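Local coordinates for protein putative invasin (Yersinia pseudotuberculosis IP 31758, PDB 5N40) that probably acts as a surface adhesin of the invasin family, its Ig-like domains carrying a C-type lectin-like domain at the far end, at residues G120-L125 / T185-D190; V19-N24 / A70-G75; M308-S313 / Y324-T329; V151-S156 / S228-M233. The protein carries 1 engineered substitution. All coordinates share one frame; numbering follows the deposited sequence.

Contact 1 (G120-L125 / T185-D190)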
loop_
_atom_site.group_PDB
_atom_site.type_symbol
_atom_site.label_atom_id
_atom_site.label_comp_id
_atom_site.label_asym_id
_atom_site.label_seq_id
_atom_site.Cartn_x
_atom_site.Cartn_y
_atom_site.Cartn_z
ATOM N N GLY A 120 -12.727 -0.638 3.896
ATOM C CA GLY A 120 -13.366 0.628 4.179
ATOM C C GLY A 120 -12.531 1.540 5.055
ATOM O O GLY A 120 -12.689 2.765 4.987
ATOM N N GLN A 121 -11.667 0.969 5.888
ATOM C CA GLN A 121 -10.720 1.736 6.678
ATOM C C GLN A 121 -9.441 1.949 5.870
ATOM O O GLN A 121 -9.215 1.309 4.843
ATOM C CB GLN A 121 -10.407 1.019 7.990
ATOM C CG GLN A 121 -11.586 0.867 8.930
ATOM C CD GLN A 121 -11.196 0.175 10.218
ATOM O OE1 GLN A 121 -10.853 -1.009 10.225
ATOM N NE2 GLN A 121 -11.235 0.914 11.320
ATOM N N ALA A 122 -8.604 2.865 6.348
ATOM C CA ALA A 122 -7.325 3.174 5.720
ATOM C C ALA A 122 -6.196 2.912 6.702
ATOM O O ALA A 122 -6.270 3.322 7.866
ATOM C CB ALA A 122 -7.273 4.628 5.243
ATOM N N ILE A 123 -5.159 2.237 6.226
ATOM C CA ILE A 123 -3.940 2.024 6.997
ATOM C C ILE A 123 -2.960 3.144 6.668
ATOM O O ILE A 123 -2.755 3.485 5.493
ATOM C CB ILE A 123 -3.331 0.644 6.694
ATOM C CG1 ILE A 123 -4.192 -0.456 7.308
ATOM C CG2 ILE A 123 -1.900 0.534 7.246
ATOM C CD1 ILE A 123 -3.816 -1.864 6.860
ATOM N N SER A 124 -2.357 3.717 7.704
ATOM C CA SER A 124 -1.337 4.743 7.536
ATOM C C SER A 124 0.024 4.062 7.451
ATOM O O SER A 124 0.450 3.401 8.401
ATOM C CB SER A 124 -1.372 5.737 8.694
ATOM O OG SER A 124 -0.468 6.808 8.469
ATOM N N LEU A 125 0.690 4.215 6.314
ATOM C CA LEU A 125 1.963 3.561 6.040
ATOM C C LEU A 125 3.029 4.636 5.922
ATOM O O LEU A 125 2.891 5.559 5.112
ATOM C CB LEU A 125 1.878 2.728 4.755
ATOM C CG LEU A 125 3.058 1.834 4.354
ATOM C CD1 LEU A 125 2.570 0.763 3.395
ATOM C CD2 LEU A 125 4.197 2.619 3.725
ATOM N N THR A 185 4.544 9.395 4.286
ATOM C CA THR A 185 3.361 8.733 4.833
ATOM C C THR A 185 2.238 8.770 3.806
ATOM O O THR A 185 1.937 9.827 3.237
ATOM C CB THR A 185 2.907 9.379 6.144
ATOM O OG1 THR A 185 3.923 9.206 7.145
ATOM C CG2 THR A 185 1.618 8.735 6.655
ATOM N N VAL A 186 1.617 7.609 3.579
ATOM C CA VAL A 186 0.560 7.467 2.588
ATOM C C VAL A 186 -0.609 6.713 3.210
ATOM O O VAL A 186 -0.470 6.010 4.216
ATOM C CB VAL A 186 1.049 6.743 1.315
ATOM C CG1 VAL A 186 2.208 7.507 0.685
ATOM C CG2 VAL A 186 1.461 5.308 1.623
ATOM N N SER A 187 -1.769 6.868 2.579
ATOM C CA SER A 187 -3.007 6.236 3.011
ATOM C C SER A 187 -3.297 5.037 2.118
ATOM O O SER A 187 -3.417 5.183 0.894
ATOM C CB SER A 187 -4.158 7.237 2.965
ATOM O OG SER A 187 -5.344 6.653 3.460
ATOM N N VAL A 188 -3.412 3.858 2.729
ATOM C CA VAL A 188 -3.601 2.599 2.013
ATOM C C VAL A 188 -5.020 2.100 2.252
ATOM O O VAL A 188 -5.463 2.008 3.403
ATOM C CB VAL A 188 -2.586 1.537 2.464
ATOM C CG1 VAL A 188 -2.701 0.293 1.588
ATOM C CG2 VAL A 188 -1.173 2.098 2.426
ATOM N N THR A 189 -5.708 1.727 1.171
ATOM C CA THR A 189 -7.059 1.180 1.234
ATOM C C THR A 189 -7.173 -0.007 0.284
ATOM O O THR A 189 -6.369 -0.175 -0.635
ATOM C CB THR A 189 -8.127 2.223 0.869
ATOM O OG1 THR A 189 -7.834 2.776 -0.420
ATOM C CG2 THR A 189 -8.198 3.335 1.912
ATOM N N ASP A 190 -8.210 -0.817 0.495
ATOM C CA ASP A 190 -8.442 -2.024 -0.304
ATOM C C ASP A 190 -9.933 -2.136 -0.609
ATOM O O ASP A 190 -10.583 -3.126 -0.267
ATOM C CB ASP A 190 -7.919 -3.259 0.428
ATOM C CG ASP A 190 -7.725 -4.460 -0.484
ATOM O OD1 ASP A 190 -7.919 -4.334 -1.717
ATOM O OD2 ASP A 190 -7.396 -5.552 0.040
HETATM O O HOH W 1 -10.092 -0.131 2.663
#

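Contact 2 (V19-N24 / A70-G75)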
loop_
_atom_site.group_PDB
_atom_site.type_symbol
_atom_site.label_atom_id
_atom_site.label_comp_id
_atom_site.label_asym_id
_atom_site.label_seq_id
_atom_site.Cartn_x
_atom_site.Cartn_y
_atom_site.Cartn_z
ATOM N N VAL A 19 32.859 12.914 -11.835
ATOM C CA VAL A 19 31.666 13.238 -12.606
ATOM C C VAL A 19 30.453 12.455 -12.121
ATOM O O VAL A 19 29.395 12.507 -12.756
ATOM C CB VAL A 19 31.885 13.023 -14.112
ATOM C CG1 VAL A 19 32.985 13.947 -14.621
ATOM C CG2 VAL A 19 32.194 11.573 -14.423
ATOM N N ASN A 20 30.590 11.710 -11.023
ATOM C CA ASN A 20 29.476 11.052 -10.359
ATOM C C ASN A 20 29.564 11.364 -8.874
ATOM O O ASN A 20 30.631 11.208 -8.268
ATOM C CB ASN A 20 29.496 9.532 -10.568
ATOM C CG ASN A 20 29.281 9.135 -12.013
ATOM O OD1 ASN A 20 28.149 9.075 -12.493
ATOM N ND2 ASN A 20 30.363 8.846 -12.709
ATOM N N ILE A 21 28.445 11.813 -8.296
ATOM C CA ILE A 21 28.325 12.046 -6.864
ATOM C C ILE A 21 26.928 11.606 -6.450
ATOM O O ILE A 21 25.998 11.569 -7.259
ATOM C CB ILE A 21 28.555 13.522 -6.458
ATOM C CG1 ILE A 21 27.498 14.433 -7.082
ATOM C CG2 ILE A 21 29.978 13.957 -6.833
ATOM C CD1 ILE A 21 27.723 15.920 -6.819
ATOM N N GLU A 22 26.788 11.285 -5.168
ATOM C CA GLU A 22 25.508 10.843 -4.633
ATOM C C GLU A 22 24.709 12.023 -4.093
ATOM O O GLU A 22 25.269 12.997 -3.583
ATOM C CB GLU A 22 25.729 9.794 -3.539
ATOM C CG GLU A 22 26.301 8.500 -4.094
ATOM C CD GLU A 22 26.726 7.512 -3.029
ATOM O OE1 GLU A 22 26.779 7.883 -1.838
ATOM O OE2 GLU A 22 27.022 6.358 -3.398
ATOM N N ALA A 23 23.382 11.930 -4.234
ATOM C CA ALA A 23 22.464 12.989 -3.800
ATOM C C ALA A 23 22.224 12.911 -2.289
ATOM O O ALA A 23 21.110 12.681 -1.815
ATOM C CB ALA A 23 21.147 12.890 -4.563
ATOM N N ASN A 24 23.304 13.131 -1.531
ATOM C CA ASN A 24 23.292 12.980 -0.080
ATOM C C ASN A 24 23.608 14.277 0.663
ATOM O O ASN A 24 23.794 14.248 1.886
ATOM C CB ASN A 24 24.277 11.888 0.343
ATOM C CG ASN A 24 25.719 12.217 -0.028
ATOM O OD1 ASN A 24 26.030 13.348 -0.424
ATOM N ND2 ASN A 24 26.603 11.234 0.107
ATOM N N ALA A 70 36.341 25.592 -8.125
ATOM C CA ALA A 70 35.376 25.695 -7.038
ATOM C C ALA A 70 34.920 24.290 -6.679
ATOM O O ALA A 70 35.028 23.358 -7.480
ATOM C CB ALA A 70 34.175 26.571 -7.408
ATOM N N THR A 71 34.425 24.140 -5.456
ATOM C CA THR A 71 33.901 22.864 -4.988
ATOM C C THR A 71 32.380 22.882 -5.100
ATOM O O THR A 71 31.726 23.779 -4.560
ATOM C CB THR A 71 34.332 22.586 -3.548
ATOM O OG1 THR A 71 35.760 22.465 -3.491
ATOM C CG2 THR A 71 33.695 21.297 -3.023
ATOM N N LEU A 72 31.834 21.899 -5.808
ATOM C CA LEU A 72 30.405 21.645 -5.814
ATOM C C LEU A 72 30.080 20.622 -4.739
ATOM O O LEU A 72 30.776 19.614 -4.598
ATOM C CB LEU A 72 29.947 21.117 -7.174
ATOM C CG LEU A 72 28.450 20.821 -7.264
ATOM C CD1 LEU A 72 27.727 21.974 -7.899
ATOM C CD2 LEU A 72 28.180 19.544 -8.023
ATOM N N THR A 73 29.012 20.880 -3.991
ATOM C CA THR A 73 28.497 19.932 -3.017
ATOM C C THR A 73 27.119 19.478 -3.474
ATOM O O THR A 73 26.282 20.306 -3.835
ATOM C CB THR A 73 28.429 20.555 -1.618
ATOM O OG1 THR A 73 29.757 20.914 -1.196
ATOM C CG2 THR A 73 27.832 19.578 -0.608
ATOM N N ALA A 74 26.901 18.166 -3.478
ATOM C CA ALA A 74 25.615 17.631 -3.888
ATOM C C ALA A 74 24.498 18.216 -3.033
ATOM O O ALA A 74 24.684 18.539 -1.858
ATOM C CB ALA A 74 25.614 16.109 -3.770
ATOM N N GLY A 75 23.334 18.376 -3.643
ATOM C CA GLY A 75 22.090 18.510 -2.911
ATOM C C GLY A 75 21.503 17.149 -2.618
ATOM O O GLY A 75 22.212 16.140 -2.546
#

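Contact 3 (M308-S313 / Y324-T329)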
loop_
_atom_site.group_PDB
_atom_site.type_symbol
_atom_site.label_atom_id
_atom_site.label_comp_id
_atom_site.label_asym_id
_atom_site.label_seq_id
_atom_site.Cartn_x
_atom_site.Cartn_y
_atom_site.Cartn_z
ATOM N N MET A 308 -27.381 -17.104 0.858
ATOM C CA MET A 308 -27.919 -17.845 -0.284
ATOM C C MET A 308 -28.787 -19.020 0.154
ATOM O O MET A 308 -29.660 -19.456 -0.607
ATOM C CB MET A 308 -26.787 -18.347 -1.185
ATOM C CG MET A 308 -26.144 -17.261 -2.027
ATOM S SD MET A 308 -24.830 -17.906 -3.090
ATOM C CE MET A 308 -24.496 -16.484 -4.128
ATOM N N GLN A 309 -28.577 -19.542 1.359
ATOM C CA GLN A 309 -29.341 -20.673 1.861
ATOM C C GLN A 309 -30.123 -20.254 3.099
ATOM O O GLN A 309 -29.708 -19.365 3.850
ATOM C CB GLN A 309 -28.436 -21.870 2.194
ATOM C CG GLN A 309 -27.458 -22.250 1.082
ATOM C CD GLN A 309 -28.138 -22.494 -0.262
ATOM O OE1 GLN A 309 -29.346 -22.738 -0.332
ATOM N NE2 GLN A 309 -27.357 -22.423 -1.339
ATOM N N VAL A 310 -31.263 -20.909 3.304
ATOM C CA VAL A 310 -32.196 -20.466 4.332
ATOM C C VAL A 310 -31.662 -20.790 5.722
ATOM O O VAL A 310 -30.753 -21.611 5.907
ATOM C CB VAL A 310 -33.580 -21.095 4.103
ATOM C CG1 VAL A 310 -34.076 -20.748 2.710
ATOM C CG2 VAL A 310 -33.532 -22.616 4.302
ATOM N N TYR A 311 -32.254 -20.126 6.716
ATOM C CA TYR A 311 -31.940 -20.307 8.125
ATOM C C TYR A 311 -33.099 -21.007 8.820
ATOM O O TYR A 311 -34.266 -20.681 8.577
ATOM C CB TYR A 311 -31.663 -18.952 8.796
ATOM C CG TYR A 311 -30.289 -18.397 8.468
ATOM C CD1 TYR A 311 -29.950 -18.035 7.172
ATOM C CD2 TYR A 311 -29.332 -18.238 9.462
ATOM C CE1 TYR A 311 -28.678 -17.548 6.871
ATOM C CE2 TYR A 311 -28.066 -17.743 9.171
ATOM C CZ TYR A 311 -27.750 -17.397 7.880
ATOM O OH TYR A 311 -26.479 -16.909 7.598
ATOM N N ARG A 312 -32.782 -21.970 9.680
ATOM C CA ARG A 312 -33.821 -22.746 10.345
ATOM C C ARG A 312 -34.447 -21.952 11.486
ATOM O O ARG A 312 -33.790 -21.142 12.147
ATOM C CB ARG A 312 -33.257 -24.066 10.883
ATOM C CG ARG A 312 -32.857 -25.046 9.789
ATOM C CD ARG A 312 -32.678 -26.469 10.318
ATOM N NE ARG A 312 -32.642 -27.434 9.221
ATOM C CZ ARG A 312 -33.717 -27.887 8.581
ATOM N NH1 ARG A 312 -34.932 -27.471 8.926
ATOM N NH2 ARG A 312 -33.581 -28.760 7.592
ATOM N N SER A 313 -35.739 -22.188 11.706
ATOM C CA SER A 313 -36.453 -21.625 12.841
ATOM C C SER A 313 -37.053 -22.749 13.670
ATOM O O SER A 313 -37.100 -23.909 13.254
ATOM C CB SER A 313 -37.558 -20.657 12.393
ATOM O OG SER A 313 -38.805 -21.327 12.256
ATOM N N TYR A 324 -38.499 -22.220 7.679
ATOM C CA TYR A 324 -37.171 -21.663 7.509
ATOM C C TYR A 324 -37.325 -20.269 6.916
ATOM O O TYR A 324 -38.372 -19.924 6.361
ATOM C CB TYR A 324 -36.300 -22.568 6.624
ATOM C CG TYR A 324 -36.955 -23.054 5.342
ATOM C CD1 TYR A 324 -37.059 -22.223 4.233
ATOM C CD2 TYR A 324 -37.440 -24.355 5.231
ATOM C CE1 TYR A 324 -37.638 -22.667 3.057
ATOM C CE2 TYR A 324 -38.018 -24.804 4.059
ATOM C CZ TYR A 324 -38.112 -23.957 2.975
ATOM O OH TYR A 324 -38.688 -24.389 1.800
ATOM N N VAL A 325 -36.287 -19.448 7.053
ATOM C CA VAL A 325 -36.355 -18.047 6.656
ATOM C C VAL A 325 -35.230 -17.737 5.675
ATOM O O VAL A 325 -34.069 -18.090 5.913
ATOM C CB VAL A 325 -36.282 -17.111 7.875
ATOM C CG1 VAL A 325 -36.471 -15.666 7.437
ATOM C CG2 VAL A 325 -37.332 -17.495 8.919
ATOM N N TYR A 326 -35.584 -17.068 4.579
ATOM C CA TYR A 326 -34.631 -16.477 3.642
ATOM C C TYR A 326 -34.147 -15.162 4.239
ATOM O O TYR A 326 -34.871 -14.162 4.233
ATOM C CB TYR A 326 -35.288 -16.230 2.289
ATOM C CG TYR A 326 -35.801 -17.459 1.567
ATOM C CD1 TYR A 326 -36.936 -18.125 2.005
ATOM C CD2 TYR A 326 -35.169 -17.927 0.421
ATOM C CE1 TYR A 326 -37.416 -19.240 1.334
ATOM C CE2 TYR A 326 -35.640 -19.038 -0.257
ATOM C CZ TYR A 326 -36.764 -19.689 0.203
ATOM O OH TYR A 326 -37.235 -20.794 -0.468
ATOM N N MET A 327 -32.918 -15.140 4.754
ATOM C CA MET A 327 -32.441 -13.931 5.412
ATOM C C MET A 327 -31.970 -12.865 4.429
ATOM O O MET A 327 -31.570 -11.776 4.860
ATOM C CB MET A 327 -31.332 -14.290 6.408
ATOM C CG MET A 327 -31.834 -15.123 7.579
ATOM S SD MET A 327 -33.144 -14.303 8.518
ATOM C CE MET A 327 -32.250 -12.966 9.293
ATOM N N ASN A 328 -32.039 -13.131 3.126
ATOM C CA ASN A 328 -31.794 -12.106 2.122
ATOM C C ASN A 328 -33.040 -11.295 1.790
ATOM O O ASN A 328 -32.916 -10.139 1.363
ATOM C CB ASN A 328 -31.252 -12.744 0.839
ATOM C CG ASN A 328 -32.127 -13.886 0.332
ATOM O OD1 ASN A 328 -32.500 -14.790 1.088
ATOM N ND2 ASN A 328 -32.460 -13.843 -0.953
ATOM N N THR A 329 -34.232 -11.857 2.006
ATOM C CA THR A 329 -35.477 -11.186 1.648
ATOM C C THR A 329 -36.515 -11.135 2.763
ATOM O O THR A 329 -37.487 -10.387 2.625
ATOM C CB THR A 329 -36.129 -11.869 0.435
ATOM O OG1 THR A 329 -36.333 -13.258 0.721
ATOM C CG2 THR A 329 -35.267 -11.720 -0.810
HETATM O O HOH W 2 -30.697 -16.871 3.932
#

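Contact 4 (V151-S156 / S228-M233)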
loop_
_atom_site.group_PDB
_atom_site.type_symbol
_atom_site.label_atom_id
_atom_site.label_comp_id
_atom_site.label_asym_id
_atom_site.label_seq_id
_atom_site.Cartn_x
_atom_site.Cartn_y
_atom_site.Cartn_z
ATOM N N VAL A 151 -1.950 -13.266 -0.112
ATOM C CA VAL A 151 -2.337 -14.573 0.406
ATOM C C VAL A 151 -3.609 -14.435 1.235
ATOM O O VAL A 151 -3.948 -13.356 1.721
ATOM C CB VAL A 151 -1.231 -15.227 1.267
ATOM C CG1 VAL A 151 0.032 -15.459 0.438
ATOM C CG2 VAL A 151 -0.921 -14.375 2.508
ATOM N N ASN A 152 -4.305 -15.553 1.398
ATOM C CA ASN A 152 -5.463 -15.597 2.283
ATOM C C ASN A 152 -4.964 -15.906 3.697
ATOM O O ASN A 152 -3.778 -15.737 3.995
ATOM C CB ASN A 152 -6.511 -16.582 1.735
ATOM C CG ASN A 152 -6.075 -18.040 1.806
ATOM O OD1 ASN A 152 -5.011 -18.374 2.325
ATOM N ND2 ASN A 152 -6.915 -18.922 1.265
ATOM N N ARG A 153 -5.854 -16.322 4.598
ATOM C CA ARG A 153 -5.458 -16.561 5.979
ATOM C C ARG A 153 -4.816 -17.930 6.184
ATOM O O ARG A 153 -4.316 -18.204 7.282
ATOM C CB ARG A 153 -6.678 -16.399 6.895
ATOM C CG ARG A 153 -6.341 -16.399 8.365
ATOM C CD ARG A 153 -7.449 -15.802 9.224
ATOM N NE ARG A 153 -6.959 -15.585 10.581
ATOM C CZ ARG A 153 -7.596 -14.912 11.532
ATOM N NH1 ARG A 153 -8.792 -14.379 11.315
ATOM N NH2 ARG A 153 -7.022 -14.774 12.719
ATOM N N GLN A 154 -4.794 -18.780 5.151
ATOM C CA GLN A 154 -4.180 -20.100 5.219
ATOM C C GLN A 154 -2.948 -20.206 4.322
ATOM O O GLN A 154 -2.572 -21.310 3.914
ATOM C CB GLN A 154 -5.203 -21.175 4.857
ATOM C CG GLN A 154 -6.458 -21.141 5.733
ATOM C CD GLN A 154 -6.137 -21.318 7.202
ATOM O OE1 GLN A 154 -5.185 -22.015 7.559
ATOM N NE2 GLN A 154 -6.924 -20.685 8.064
ATOM N N ASN A 155 -2.313 -19.077 4.020
ATOM C CA ASN A 155 -1.077 -19.014 3.248
ATOM C C ASN A 155 -1.269 -19.405 1.791
ATOM O O ASN A 155 -0.299 -19.747 1.114
ATOM C CB ASN A 155 0.007 -19.895 3.871
ATOM C CG ASN A 155 1.405 -19.458 3.481
ATOM O OD1 ASN A 155 1.696 -18.264 3.423
ATOM N ND2 ASN A 155 2.275 -20.422 3.196
ATOM N N SER A 156 -2.487 -19.370 1.292
ATOM C CA SER A 156 -2.703 -19.723 -0.107
ATOM C C SER A 156 -2.613 -18.471 -0.973
ATOM O O SER A 156 -3.191 -17.443 -0.613
ATOM C CB SER A 156 -4.059 -20.386 -0.304
ATOM O OG SER A 156 -4.203 -20.822 -1.647
ATOM N N SER A 228 -10.822 -19.218 5.812
ATOM C CA SER A 228 -9.975 -19.169 4.622
ATOM C C SER A 228 -9.445 -17.761 4.379
ATOM O O SER A 228 -8.251 -17.573 4.116
ATOM C CB SER A 228 -10.759 -19.660 3.405
ATOM O OG SER A 228 -11.055 -21.045 3.507
ATOM N N MET A 229 -10.319 -16.766 4.456
ATOM C CA MET A 229 -9.970 -15.375 4.216
ATOM C C MET A 229 -9.842 -14.619 5.531
ATOM O O MET A 229 -10.256 -15.087 6.599
ATOM C CB MET A 229 -11.030 -14.702 3.331
ATOM C CG MET A 229 -11.558 -15.562 2.189
ATOM S SD MET A 229 -10.281 -16.148 1.055
ATOM C CE MET A 229 -9.735 -14.607 0.343
ATOM N N TRP A 230 -9.285 -13.413 5.433
ATOM C CA TRP A 230 -9.229 -12.493 6.565
ATOM C C TRP A 230 -10.539 -11.713 6.632
ATOM O O TRP A 230 -10.877 -10.997 5.684
ATOM C CB TRP A 230 -8.052 -11.535 6.416
ATOM C CG TRP A 230 -6.716 -12.197 6.375
ATOM C CD1 TRP A 230 -6.019 -12.589 5.265
ATOM C CD2 TRP A 230 -5.899 -12.522 7.499
ATOM N NE1 TRP A 230 -4.819 -13.145 5.637
ATOM C CE2 TRP A 230 -4.722 -13.116 7.004
ATOM C CE3 TRP A 230 -6.054 -12.376 8.882
ATOM C CZ2 TRP A 230 -3.707 -13.565 7.843
ATOM C CZ3 TRP A 230 -5.044 -12.816 9.712
ATOM C CH2 TRP A 230 -3.886 -13.405 9.192
ATOM N N GLY A 231 -11.266 -11.821 7.754
ATOM C CA GLY A 231 -12.617 -11.295 7.821
ATOM C C GLY A 231 -12.940 -10.637 9.151
ATOM O O GLY A 231 -12.198 -10.760 10.128
ATOM N N ASN A 232 -14.079 -9.930 9.169
ATOM C CA ASN A 232 -14.599 -9.318 10.392
ATOM C C ASN A 232 -16.107 -9.495 10.488
ATOM O O ASN A 232 -16.825 -8.588 10.916
ATOM C CB ASN A 232 -14.252 -7.829 10.466
ATOM C CG ASN A 232 -14.955 -7.016 9.398
ATOM O OD1 ASN A 232 -15.046 -7.439 8.245
ATOM N ND2 ASN A 232 -15.465 -5.843 9.775
ATOM N N MET A 233 -16.606 -10.667 10.107
ATOM C CA MET A 233 -18.040 -10.922 10.155
ATOM C C MET A 233 -18.567 -10.695 11.569
ATOM O O MET A 233 -17.889 -10.992 12.554
ATOM C CB MET A 233 -18.329 -12.357 9.708
ATOM C CG MET A 233 -19.795 -12.747 9.695
ATOM S SD MET A 233 -20.032 -14.483 9.292
ATOM C CE MET A 233 -19.289 -14.501 7.657
HETATM O O HOH W 3 -10.600 -14.310 9.191
#

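Contact 1 (G120-L125 / T185-D190)
An antiparallel strand pair in the sheet of an Ig-like domain joins I123-L125 to the end of strand 183-189, with I123 opposite V188, S124 opposite S187 and L125 opposite V186. Four backbone hydrogen bonds lace the two strands. I123 and V188 exchange both of theirs, I123 N to V188 O at 2.8 Å and V188 N to I123 O at 2.9 Å. L125 and V186 do the same, and the bond from L125 N to V186 O is practically straight, 179° at the hydrogen. Between these two rings of bonds, S124 and S187 form the non-hydrogen-bonded pair.

I123, L125, V186 and V188 face into the sandwich. The closest side-chain meeting there is diagonal: L125 CB lies 3.9 Å from V188 CG2, the branch that sits beside its own backbone N because V188 CG1 takes the position anti to it (chi1 -173°). Strand 209-217 of the second sheet supplies V214 and F216 to pack on I123. The other face carries small groups: S187 OG comes 3.3 Å from A122 CB, and the methyl CG2 of T185 rests 3.4 Å from S124 OG, while the T185 hydroxyl hydrogen-bonds to T126.

Toward G120 and D190 the two chains part, and a water fills in for direct pairing. It accepts from G120 N and D190 N, and donates to Q121 O at 2.8 Å.

Contact 2 (V19-N24 / A70-G75)
I21 reaches across to A74 and L72 with its terminal methyl: CD1 lies 3.7 Å from A74 CB and 3.8 Å from L72 CD2, and the two long side chains meet at about a right angle. Holding CG1 between its own backbone N and carbonyl carbon (chi1 63°), with CD1 extended beyond (chi2 -175°), I21 sends that methyl to L72 and A74. E22 O also approaches A74 CB, to 3.1 Å, roughly at right angles to I21 CD1.

Next along, A23 is the centre of an inverse gamma turn, closed by a weak bond from N24 N to E22 O of 2.8 Å. G75 O comes up against this turn, 3.2 Å from A23 C. It also lies 3.4 Å from N24 N, but at a poor angle. No hydrogen bond joins the two segments; they meet by apolar packing and by close carbonyl-to-carbon approaches.

The second shell fixes the pieces. I99 of strand 90-102 packs on both I21 and L72, and the same strand binds the backbone of I21 and A23 through I102. N24 OD1 takes the amides of S26 and D27, holding the turn that leads into strand 28-34. Here the ends of strands 13-22 and 67-73 close the apolar interior at one end of a β-sandwich, in the Ig-like domain of the invasin family nearest the N terminus.

Contact 3 (M308-S313 / Y324-T329)
V310 meets two tyrosines through its chi1 of -57°: CG2, between the backbone N and carbonyl carbon, faces Y324, while CG1, anti to the carbonyl carbon, lies over Y326 and also touches Y324 at CD1. CG1 sits squarely over one face of the Y326 ring, 3.6 Å from the centroid and only 4° off the normal, a CH-pi contact. Y324 swings its ring to V310 through a chi1 of 47°, bringing CD1 to 3.5 Å from V310 CG2. Y346 meets the Y324 ring edge-to-face and also packs on V310.

Y311 pairs with V325 through two antiparallel backbone bonds, each of 2.8 Å: Y311 N to V325 O and V325 N to Y311 O. Its ring goes to the other side of the sheet, where M327 CG lies 3.5 Å from Y311 CD1. Bent at chi2 and chi3, the M327 chain beyond carries SD to 5.5 Å from the centroid of the Y311 ring, an oblique Met-aromatic contact, and Y311 OH bonds to P306 O. A water accepts from M327 N and lies 2.7 Å from Q309 O.

V310 thus packs on one side of this strand pair of the C-type lectin-like domain and Y311 on the other. The direct hydrogen bonds between the segments are the Y311 and V325 backbone pair; side chains meet by van der Waals, CH-pi and Met-aromatic contact, and the R312 guanidinium finds polar partners outside.

Contact 4 (V151-S156 / S228-M233)
R153 lies over the indole of W230, joining a loop of the Ig-like domain to a loop of the adhesion-domain part of the chain. Its CB lies 3.4 Å from S228 O. CG, anti to the backbone N (chi1 -170°), stands centrally above the six-membered ring of W230, 3.7 Å from the centroid, in a CH-pi contact. CD moves on to the CE3 side, and NE reaches W230 CZ3 at 3.5 Å. The guanidinium ends nearly parallel to the indole, 15° between planes, with CZ3 under one face toward its rim. NH1 donates a hydrogen bond to a water, 2.8 Å away in the guanidinium plane; that water also donates to M229 O and accepts from G231 N. D223 takes NH1 in a salt bridge.

The backbone of R153 is gripped too: R153 N donates to S228 O at 2.7 Å. N152 begins a type I beta turn running to N155. Its OD1 accepts Q154 N in an Asx turn and S156 N as well, each at 2.9 Å and from opposite faces of the carboxamide plane, while N152 CB packs against M229 SD.

R153 therefore works along its whole length, its methylenes on the aromatic face and its guanidinium stacked near CZ3. The salt bridge to D223 probably steadies its charge, and together these contacts tie the two domains at a surface-lying junction.

The four contacts follow the long axis of a rod-like molecule. Contact 2 lies in the Ig-like domain at the N-terminal end and contact 3 in the lectin-like domain, their centres about 71 Å apart on opposite sides of the chain's centre. Contact 1 belongs to the middle Ig-like domain, about 36 Å between centres from each of them. Contact 4 bridges the middle domain to the adhesion domain; its nearest atoms come to about 7 Å from contact 1 and from contact 3, without touching either. Its segments alternate with those of contact 1 along the chain. Near contact 3, a PEG molecule, probably from the crystallisation liquor, lies about 4 Å from the Y326 side chain.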